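Local coordinates for protein D-glucosaminate-6-phosphate ammonia lyase (Salmonella typhimurium, PDB 7LCE) that belongs to the family of pyridoxal phosphate-dependent enzymes related to the aminotransferases and selenocysteine synthase, and carries its cofactor on a modified lysine, at residues A[74-85]-A[120-129]; A[149-160]-A[178-189]. All blocks are in the same frame, centred on the assembly; numbering follows the deposited sequence.

Interaction 1: residues A[74-85]-A[120-129]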
loop_
_atom_site.group_PDB
_atom_site.type_symbol
_atom_site.label_atom_id
_atom_site.label_comp_id
_atom_site.label_asym_id
_atom_site.label_seq_id
_atom_site.Cartn_x
_atom_site.Cartn_y
_atom_site.Cartn_z
ATOM N N SER A 74 31.990 20.190 -4.529
ATOM C CA SER A 74 30.709 19.516 -4.719
ATOM C C SER A 74 30.855 18.012 -4.531
ATOM O O SER A 74 29.982 17.365 -3.944
ATOM C CB SER A 74 30.144 19.828 -6.105
ATOM O OG SER A 74 29.817 21.201 -6.233
ATOM N N ALA A 75 31.955 17.441 -5.024
ATOM C CA ALA A 75 32.215 16.025 -4.792
ATOM C C ALA A 75 32.480 15.741 -3.321
ATOM O O ALA A 75 32.090 14.683 -2.815
ATOM C CB ALA A 75 33.397 15.557 -5.642
ATOM N N GLY A 76 33.132 16.673 -2.620
ATOM C CA GLY A 76 33.353 16.491 -1.194
ATOM C C GLY A 76 32.056 16.442 -0.410
ATOM O O GLY A 76 31.930 15.685 0.554
ATOM N N ILE A 77 31.070 17.241 -0.820
ATOM C CA ILE A 77 29.768 17.206 -0.163
ATOM C C ILE A 77 29.082 15.869 -0.413
ATOM O O ILE A 77 28.548 15.246 0.512
ATOM C CB ILE A 77 28.897 18.387 -0.631
ATOM C CG1 ILE A 77 29.533 19.715 -0.209
ATOM C CG2 ILE A 77 27.481 18.259 -0.090
ATOM C CD1 ILE A 77 28.771 20.932 -0.674
ATOM N N ALA A 78 29.093 15.406 -1.665
ATOM C CA ALA A 78 28.457 14.133 -1.985
ATOM C C ALA A 78 29.126 12.977 -1.255
ATOM O O ALA A 78 28.443 12.104 -0.706
ATOM C CB ALA A 78 28.486 13.897 -3.494
ATOM N N ILE A 79 30.459 12.966 -1.216
ATOM C CA ILE A 79 31.166 11.866 -0.568
ATOM C C ILE A 79 30.965 11.913 0.942
ATOM O O ILE A 79 30.747 10.879 1.584
ATOM C CB ILE A 79 32.658 11.896 -0.942
ATOM C CG1 ILE A 79 32.845 11.608 -2.429
ATOM C CG2 ILE A 79 33.440 10.892 -0.117
ATOM C CD1 ILE A 79 34.275 11.766 -2.892
ATOM N N ALA A 80 31.026 13.110 1.532
ATOM C CA ALA A 80 30.865 13.224 2.979
ATOM C C ALA A 80 29.489 12.741 3.419
ATOM O O ALA A 80 29.361 12.066 4.446
ATOM C CB ALA A 80 31.101 14.665 3.426
ATOM N N VAL A 81 28.449 13.066 2.647
ATOM C CA VAL A 81 27.109 12.579 2.965
ATOM C C VAL A 81 27.059 11.062 2.842
ATOM O O VAL A 81 26.532 10.367 3.720
ATOM C CB VAL A 81 26.063 13.257 2.064
ATOM C CG1 VAL A 81 24.701 12.605 2.249
ATOM C CG2 VAL A 81 25.981 14.737 2.385
ATOM N N ALA A 82 27.613 10.524 1.751
ATOM C CA ALA A 82 27.675 9.075 1.592
ATOM C C ALA A 82 28.469 8.432 2.720
ATOM O O ALA A 82 28.149 7.317 3.149
ATOM C CB ALA A 82 28.283 8.714 0.238
ATOM N N ALA A 83 29.509 9.113 3.206
ATOM C CA ALA A 83 30.251 8.606 4.355
ATOM C C ALA A 83 29.375 8.562 5.601
ATOM O O ALA A 83 29.463 7.621 6.400
ATOM C CB ALA A 83 31.494 9.464 4.596
ATOM N N ALA A 84 28.532 9.580 5.794
ATOM C CA ALA A 84 27.672 9.607 6.973
ATOM C C ALA A 84 26.557 8.573 6.883
ATOM O O ALA A 84 26.095 8.071 7.915
ATOM C CB ALA A 84 27.081 11.004 7.164
ATOM N N ILE A 85 26.115 8.244 5.674
ATOM C CA ILE A 85 25.027 7.288 5.506
ATOM C C ILE A 85 25.539 5.854 5.508
ATOM O O ILE A 85 24.944 4.979 6.143
ATOM C CB ILE A 85 24.245 7.606 4.217
ATOM C CG1 ILE A 85 23.596 8.986 4.325
ATOM C CG2 ILE A 85 23.193 6.543 3.952
ATOM C CD1 ILE A 85 22.790 9.377 3.112
ATOM N N VAL A 120 23.128 22.991 -3.887
ATOM C CA VAL A 120 23.813 22.133 -2.928
ATOM C C VAL A 120 23.007 20.869 -2.661
ATOM O O VAL A 120 23.562 19.862 -2.207
ATOM C CB VAL A 120 24.092 22.912 -1.624
ATOM C CG1 VAL A 120 22.785 23.314 -0.955
ATOM C CG2 VAL A 120 24.980 22.111 -0.680
ATOM N N THR A 121 21.702 20.896 -2.945
ATOM C CA THR A 121 20.876 19.703 -2.795
ATOM C C THR A 121 21.311 18.599 -3.749
ATOM O O THR A 121 21.221 17.414 -3.407
ATOM C CB THR A 121 19.406 20.043 -3.038
ATOM O OG1 THR A 121 19.173 20.173 -4.447
ATOM C CG2 THR A 121 19.045 21.351 -2.362
ATOM N N SER A 122 21.777 18.963 -4.948
ATOM C CA SER A 122 22.190 17.953 -5.918
ATOM C C SER A 122 23.372 17.146 -5.401
ATOM O O SER A 122 23.393 15.916 -5.521
ATOM C CB SER A 122 22.530 18.610 -7.253
ATOM O OG SER A 122 21.358 19.057 -7.910
ATOM N N ALA A 123 24.366 17.818 -4.817
ATOM C CA ALA A 123 25.495 17.091 -4.252
ATOM C C ALA A 123 25.039 16.203 -3.101
ATOM O O ALA A 123 25.480 15.054 -2.979
ATOM C CB ALA A 123 26.577 18.069 -3.795
ATOM N N ILE A 124 24.144 16.718 -2.254
ATOM C CA ILE A 124 23.617 15.926 -1.147
ATOM C C ILE A 124 22.854 14.714 -1.668
ATOM O O ILE A 124 22.982 13.606 -1.134
ATOM C CB ILE A 124 22.742 16.806 -0.236
ATOM C CG1 ILE A 124 23.587 17.912 0.395
ATOM C CG2 ILE A 124 22.075 15.976 0.843
ATOM C CD1 ILE A 124 22.773 19.040 0.978
ATOM N N ARG A 125 22.051 14.899 -2.720
ATOM C CA ARG A 125 21.276 13.778 -3.247
ATOM C C ARG A 125 22.170 12.723 -3.889
ATOM O O ARG A 125 21.821 11.537 -3.886
ATOM C CB ARG A 125 20.235 14.268 -4.255
ATOM C CG ARG A 125 19.012 13.358 -4.361
ATOM C CD ARG A 125 18.069 13.772 -5.494
ATOM N NE ARG A 125 17.387 15.036 -5.233
ATOM C CZ ARG A 125 17.683 16.181 -5.832
ATOM N NH1 ARG A 125 18.639 16.258 -6.744
ATOM N NH2 ARG A 125 17.000 17.277 -5.509
ATOM N N LEU A 126 23.313 13.127 -4.449
ATOM C CA LEU A 126 24.232 12.151 -5.028
ATOM C C LEU A 126 24.817 11.235 -3.963
ATOM O O LEU A 126 25.119 10.072 -4.247
ATOM C CB LEU A 126 25.360 12.859 -5.776
ATOM C CG LEU A 126 25.076 13.369 -7.186
ATOM C CD1 LEU A 126 26.270 14.152 -7.692
ATOM C CD2 LEU A 126 24.751 12.218 -8.117
ATOM N N GLY A 127 24.988 11.735 -2.745
ATOM C CA GLY A 127 25.467 10.912 -1.656
ATOM C C GLY A 127 24.418 10.060 -0.991
ATOM O O GLY A 127 24.733 9.316 -0.058
ATOM N N GLY A 128 23.169 10.152 -1.442
ATOM C CA GLY A 128 22.079 9.388 -0.874
ATOM C C GLY A 128 21.269 10.125 0.167
ATOM O O GLY A 128 20.360 9.530 0.755
ATOM N N GLY A 129 21.567 11.402 0.409
ATOM C CA GLY A 129 20.904 12.123 1.473
ATOM C C GLY A 129 19.562 12.684 1.048
ATOM O O GLY A 129 19.330 13.004 -0.116
#

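Interaction 2: residues A[149-160]-A[178-189]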
loop_
_atom_site.group_PDB
_atom_site.type_symbol
_atom_site.label_atom_id
_atom_site.label_comp_id
_atom_site.label_asym_id
_atom_site.label_seq_id
_atom_site.Cartn_x
_atom_site.Cartn_y
_atom_site.Cartn_z
ATOM N N ILE A 149 16.012 16.290 14.341
ATOM C CA ILE A 149 16.801 15.086 14.565
ATOM C C ILE A 149 15.872 13.944 14.954
ATOM O O ILE A 149 15.058 14.075 15.875
ATOM C CB ILE A 149 17.859 15.326 15.654
ATOM C CG1 ILE A 149 18.709 16.551 15.314
ATOM C CG2 ILE A 149 18.732 14.094 15.826
ATOM C CD1 ILE A 149 19.488 16.404 14.028
ATOM N N ASN A 150 15.998 12.818 14.257
ATOM C CA ASN A 150 15.279 11.601 14.611
ATOM C C ASN A 150 16.128 10.411 14.177
ATOM O O ASN A 150 17.268 10.573 13.730
ATOM C CB ASN A 150 13.874 11.592 13.992
ATOM C CG ASN A 150 13.898 11.706 12.485
ATOM O OD1 ASN A 150 14.161 10.732 11.783
ATOM N ND2 ASN A 150 13.616 12.900 11.978
ATOM N N GLU A 151 15.573 9.204 14.315
ATOM C CA GLU A 151 16.343 7.994 14.047
ATOM C C GLU A 151 16.708 7.840 12.575
ATOM O O GLU A 151 17.585 7.032 12.251
ATOM C CB GLU A 151 15.573 6.758 14.519
ATOM C CG GLU A 151 14.312 6.458 13.721
ATOM C CD GLU A 151 13.127 7.310 14.140
ATOM O OE1 GLU A 151 13.266 8.100 15.100
ATOM O OE2 GLU A 151 12.058 7.190 13.506
ATOM N N LYS A 152 16.059 8.585 11.682
ATOM C CA LYS A 152 16.402 8.566 10.266
ATOM C C LYS A 152 17.466 9.593 9.899
ATOM O O LYS A 152 17.958 9.574 8.765
ATOM C CB LYS A 152 15.148 8.804 9.415
ATOM C CG LYS A 152 14.261 7.578 9.262
ATOM C CD LYS A 152 14.982 6.448 8.542
ATOM C CE LYS A 152 13.996 5.406 8.027
ATOM N NZ LYS A 152 14.672 4.249 7.373
ATOM N N THR A 153 17.821 10.488 10.818
ATOM C CA THR A 153 18.810 11.517 10.528
ATOM C C THR A 153 20.194 10.897 10.390
ATOM O O THR A 153 20.595 10.062 11.208
ATOM C CB THR A 153 18.816 12.577 11.630
ATOM O OG1 THR A 153 17.514 13.166 11.734
ATOM C CG2 THR A 153 19.825 13.666 11.309
ATOM N N ALA A 154 20.924 11.300 9.351
ATOM C CA ALA A 154 22.254 10.766 9.089
ATOM C C ALA A 154 23.378 11.753 9.353
ATOM O O ALA A 154 24.480 11.325 9.703
ATOM C CB ALA A 154 22.359 10.287 7.637
ATOM N N ALA A 155 23.131 13.053 9.206
ATOM C CA ALA A 155 24.164 14.058 9.421
ATOM C C ALA A 155 23.516 15.432 9.513
ATOM O O ALA A 155 22.370 15.628 9.096
ATOM C CB ALA A 155 25.210 14.039 8.300
ATOM N N LEU A 156 24.274 16.380 10.059
ATOM C CA LEU A 156 23.920 17.792 10.046
ATOM C C LEU A 156 24.862 18.524 9.101
ATOM O O LEU A 156 26.052 18.202 9.027
ATOM C CB LEU A 156 24.010 18.408 11.445
ATOM C CG LEU A 156 22.918 18.101 12.471
ATOM C CD1 LEU A 156 23.018 16.671 12.979
ATOM C CD2 LEU A 156 22.985 19.091 13.630
ATOM N N LEU A 157 24.333 19.508 8.376
ATOM C CA LEU A 157 25.108 20.239 7.381
ATOM C C LEU A 157 25.069 21.729 7.686
ATOM O O LEU A 157 23.988 22.320 7.785
ATOM C CB LEU A 157 24.588 19.971 5.969
ATOM C CG LEU A 157 25.413 20.636 4.866
ATOM C CD1 LEU A 157 26.734 19.924 4.702
ATOM C CD2 LEU A 157 24.657 20.660 3.551
ATOM N N TYR A 158 26.246 22.329 7.826
ATOM C CA TYR A 158 26.400 23.769 7.972
ATOM C C TYR A 158 27.134 24.304 6.751
ATOM O O TYR A 158 28.192 23.784 6.384
ATOM C CB TYR A 158 27.167 24.112 9.251
ATOM C CG TYR A 158 27.192 25.587 9.584
ATOM C CD1 TYR A 158 28.119 26.438 8.995
ATOM C CD2 TYR A 158 26.299 26.127 10.501
ATOM C CE1 TYR A 158 28.151 27.789 9.298
ATOM C CE2 TYR A 158 26.324 27.478 10.812
ATOM C CZ TYR A 158 27.252 28.303 10.208
ATOM O OH TYR A 158 27.285 29.647 10.510
ATOM N N VAL A 159 26.576 25.335 6.124
ATOM C CA VAL A 159 27.138 25.915 4.910
ATOM C C VAL A 159 27.641 27.313 5.241
ATOM O O VAL A 159 26.862 28.176 5.663
ATOM C CB VAL A 159 26.107 25.959 3.771
ATOM C CG1 VAL A 159 26.764 26.422 2.479
ATOM C CG2 VAL A 159 25.451 24.600 3.585
ATOM N N LYS A 160 28.940 27.538 5.049
ATOM C CA LYS A 160 29.545 28.856 5.213
ATOM C C LYS A 160 29.740 29.466 3.831
ATOM O O LYS A 160 30.558 28.980 3.041
ATOM C CB LYS A 160 30.874 28.768 5.954
ATOM C CG LYS A 160 31.655 30.072 5.966
ATOM C CD LYS A 160 30.933 31.158 6.743
ATOM C CE LYS A 160 31.727 32.455 6.735
ATOM N NZ LYS A 160 31.043 33.535 7.502
ATOM N N VAL A 178 24.520 20.245 19.039
ATOM C CA VAL A 178 23.429 19.334 18.707
ATOM C C VAL A 178 23.966 18.057 18.072
ATOM O O VAL A 178 23.489 16.954 18.370
ATOM C CB VAL A 178 22.406 20.035 17.796
ATOM C CG1 VAL A 178 21.337 19.055 17.344
ATOM C CG2 VAL A 178 21.779 21.213 18.522
ATOM N N ALA A 179 24.967 18.178 17.197
ATOM C CA ALA A 179 25.509 17.001 16.523
ATOM C C ALA A 179 26.146 16.037 17.516
ATOM O O ALA A 179 25.873 14.832 17.490
ATOM C CB ALA A 179 26.519 17.422 15.456
ATOM N N GLN A 180 26.998 16.549 18.409
ATOM C CA GLN A 180 27.660 15.669 19.366
ATOM C C GLN A 180 26.701 15.131 20.418
ATOM O O GLN A 180 26.987 14.091 21.022
ATOM C CB GLN A 180 28.838 16.385 20.034
ATOM C CG GLN A 180 30.034 16.590 19.106
ATOM C CD GLN A 180 31.235 17.202 19.806
ATOM O OE1 GLN A 180 31.114 17.766 20.894
ATOM N NE2 GLN A 180 32.403 17.090 19.181
ATOM N N ALA A 181 25.574 15.808 20.652
ATOM C CA ALA A 181 24.594 15.307 21.611
ATOM C C ALA A 181 23.797 14.126 21.070
ATOM O O ALA A 181 23.266 13.342 21.864
ATOM C CB ALA A 181 23.644 16.429 22.034
ATOM N N ASN A 182 23.690 13.984 19.749
ATOM C CA ASN A 182 22.997 12.854 19.136
ATOM C C ASN A 182 23.954 11.856 18.497
ATOM O O ASN A 182 23.500 10.926 17.820
ATOM C CB ASN A 182 21.986 13.343 18.096
ATOM C CG ASN A 182 20.797 14.042 18.722
ATOM O OD1 ASN A 182 19.781 13.414 19.018
ATOM N ND2 ASN A 182 20.915 15.350 18.923
ATOM N N HIS A 183 25.262 12.025 18.702
ATOM C CA HIS A 183 26.288 11.182 18.088
ATOM C C HIS A 183 26.075 11.067 16.580
ATOM O O HIS A 183 26.098 9.982 15.995
ATOM C CB HIS A 183 26.346 9.810 18.756
ATOM C CG HIS A 183 26.899 9.850 20.146
ATOM N ND1 HIS A 183 28.182 10.270 20.422
ATOM C CD2 HIS A 183 26.340 9.539 21.340
ATOM C CE1 HIS A 183 28.393 10.210 21.725
ATOM N NE2 HIS A 183 27.290 9.769 22.304
ATOM N N LEU A 184 25.861 12.215 15.955
ATOM C CA LEU A 184 25.753 12.347 14.521
ATOM C C LEU A 184 26.907 13.181 13.983
ATOM O O LEU A 184 27.367 14.115 14.648
ATOM C CB LEU A 184 24.429 13.011 14.129
ATOM C CG LEU A 184 23.171 12.238 14.515
ATOM C CD1 LEU A 184 21.932 13.029 14.132
ATOM C CD2 LEU A 184 23.169 10.867 13.857
ATOM N N PRO A 185 27.403 12.871 12.788
ATOM C CA PRO A 185 28.507 13.657 12.232
ATOM C C PRO A 185 28.019 15.008 11.736
ATOM O O PRO A 185 26.931 15.127 11.167
ATOM C CB PRO A 185 29.020 12.782 11.084
ATOM C CG PRO A 185 27.823 12.011 10.656
ATOM C CD PRO A 185 27.033 11.744 11.913
ATOM N N LEU A 186 28.835 16.033 11.964
ATOM C CA LEU A 186 28.556 17.378 11.478
ATOM C C LEU A 186 29.407 17.651 10.248
ATOM O O LEU A 186 30.633 17.510 10.290
ATOM C CB LEU A 186 28.844 18.428 12.552
ATOM C CG LEU A 186 28.769 19.876 12.061
ATOM C CD1 LEU A 186 27.386 20.182 11.505
ATOM C CD2 LEU A 186 29.135 20.851 13.162
ATOM N N ILE A 187 28.755 18.047 9.159
ATOM C CA ILE A 187 29.415 18.315 7.889
ATOM C C ILE A 187 29.362 19.814 7.642
ATOM O O ILE A 187 28.302 20.435 7.780
ATOM C CB ILE A 187 28.750 17.539 6.740
ATOM C CG1 ILE A 187 28.731 16.043 7.059
ATOM C CG2 ILE A 187 29.470 17.792 5.425
ATOM C CD1 ILE A 187 28.068 15.200 5.997
ATOM N N VAL A 188 30.501 20.394 7.279
ATOM C CA VAL A 188 30.613 21.826 7.039
ATOM C C VAL A 188 31.053 22.042 5.600
ATOM O O VAL A 188 32.068 21.489 5.164
ATOM C CB VAL A 188 31.596 22.497 8.015
ATOM C CG1 VAL A 188 31.849 23.930 7.593
ATOM C CG2 VAL A 188 31.047 22.452 9.427
ATOM N N ASP A 189 30.284 22.842 4.870
ATOM C CA ASP A 189 30.648 23.253 3.522
ATOM C C ASP A 189 31.375 24.588 3.619
ATOM O O ASP A 189 30.751 25.630 3.846
ATOM C CB ASP A 189 29.405 23.349 2.641
ATOM C CG ASP A 189 29.705 23.894 1.254
ATOM O OD1 ASP A 189 30.892 23.965 0.865
ATOM O OD2 ASP A 189 28.740 24.240 0.542
#

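Interaction 1: residues A[74-85]-A[120-129]
Helix 74-85 and helix 120-126 run in broadly the same direction, 41° apart with axes 7.3 Å at closest, and their backbones come nearest where A82 CA lies 4.3 Å from G127 CA. Small residues allow this approach. G127 CA sits 3.3 Å from A78 O in a CA-H...O contact, A82 CA makes a similar one to G127 O, and A123 offers a single methyl that touches both S74 O and the side chain of I77. That isoleucine uses both branches. With chi1 at -64°, its CG2 is anti to the backbone N and 3.8 Å from A123 CB, also touching I124 CG1, while the CG1 branch carries CD1 on to V120 CG2, 4.0 Å away; the I77 and V120 side chains cross at about a right angle. The two helices belong to the cofactor-binding domain: at the start of 74-85, S74 OG hydrogen-bonds to Y116 OH and to phosphate oxygen OP1 of the modified lysine at 213. On the flank of A78, its CB meets L126 CB, and L126 packs on L126 of the second subunit. The shorter helix ends in a Schellman motif, with G128 at a phi of 96°, G128 N bonded to R125 O (3.1 Å) and G129 N to I124 O (3.0 Å). V81 CG1 rests on G129, and I85 CD1 reaches G128 O at 3.4 Å.

Interaction 2: residues A[149-160]-A[178-189]
L156, Y158 and K160 pair with P185, I187 and D189 in a parallel ladder of five backbone hydrogen bonds, all nearly straight. L156 N donates to P185 O at 3.1 Å, L156 O accepts from I187 N at 2.7 Å, and the pattern continues through Y158 to K160 N and D189 O at 2.9 Å. Among the packing contacts, L157, with CG anti to the backbone N (chi1 -176°), brings CD1 to I187 CG2 at 3.5 Å; I187 CD1 also touches A155 CB. V159 CG1 lies beside the D189 carboxylate, near OD2. On the other face, L156 splits its methyls: CD1 meets L184 CD1 at 4.0 Å, and CD2 turns to V178 CG1 on helix 172-181. L184 CD1 also packs on T153 CG2 and, tip to tip, on I149, whose CG2 lies against the N182 amide. Side-chain hydrogen bonds shape the turns: N182 ND2 bonds to V178 O (3.1 Å) just after helix 172-181, and N150 OD1 accepts from K152 N in an Asx turn. D189 OD2 is close to N1 of the modified lysine at 213. Strand 153-159, helix 172-181 and strand 186-189 form a beta-alpha-beta unit, as in the large domain of aminotransferase-fold enzymes.

How the interactions relate
Interactions 1 and 2 are neighbouring layers of one domain, their centres about 13 Å apart. Both helices of interaction 1 pack on the sheet containing strands 153-159 and 186-189: from 74-85, A84 CB rests on A154 O and P185 CG, and I77 CD1 touches D189 OD2; from 120-126, I124 CD1 reaches L157 CD2. Both contacts are buried, but interaction 2 extends to partly exposed residues at I149, N182 and K160, with a calcium ion about 4 Å from the N182 side chain. Interaction 1 is helix packing through methyls, glycines and CA-H...O contacts, whereas interaction 2 combines a ladder of backbone hydrogen bonds with apolar side-chain packing. Interaction 1 reaches the phosphate end of the cofactor; interaction 2 lies near its ring nitrogen.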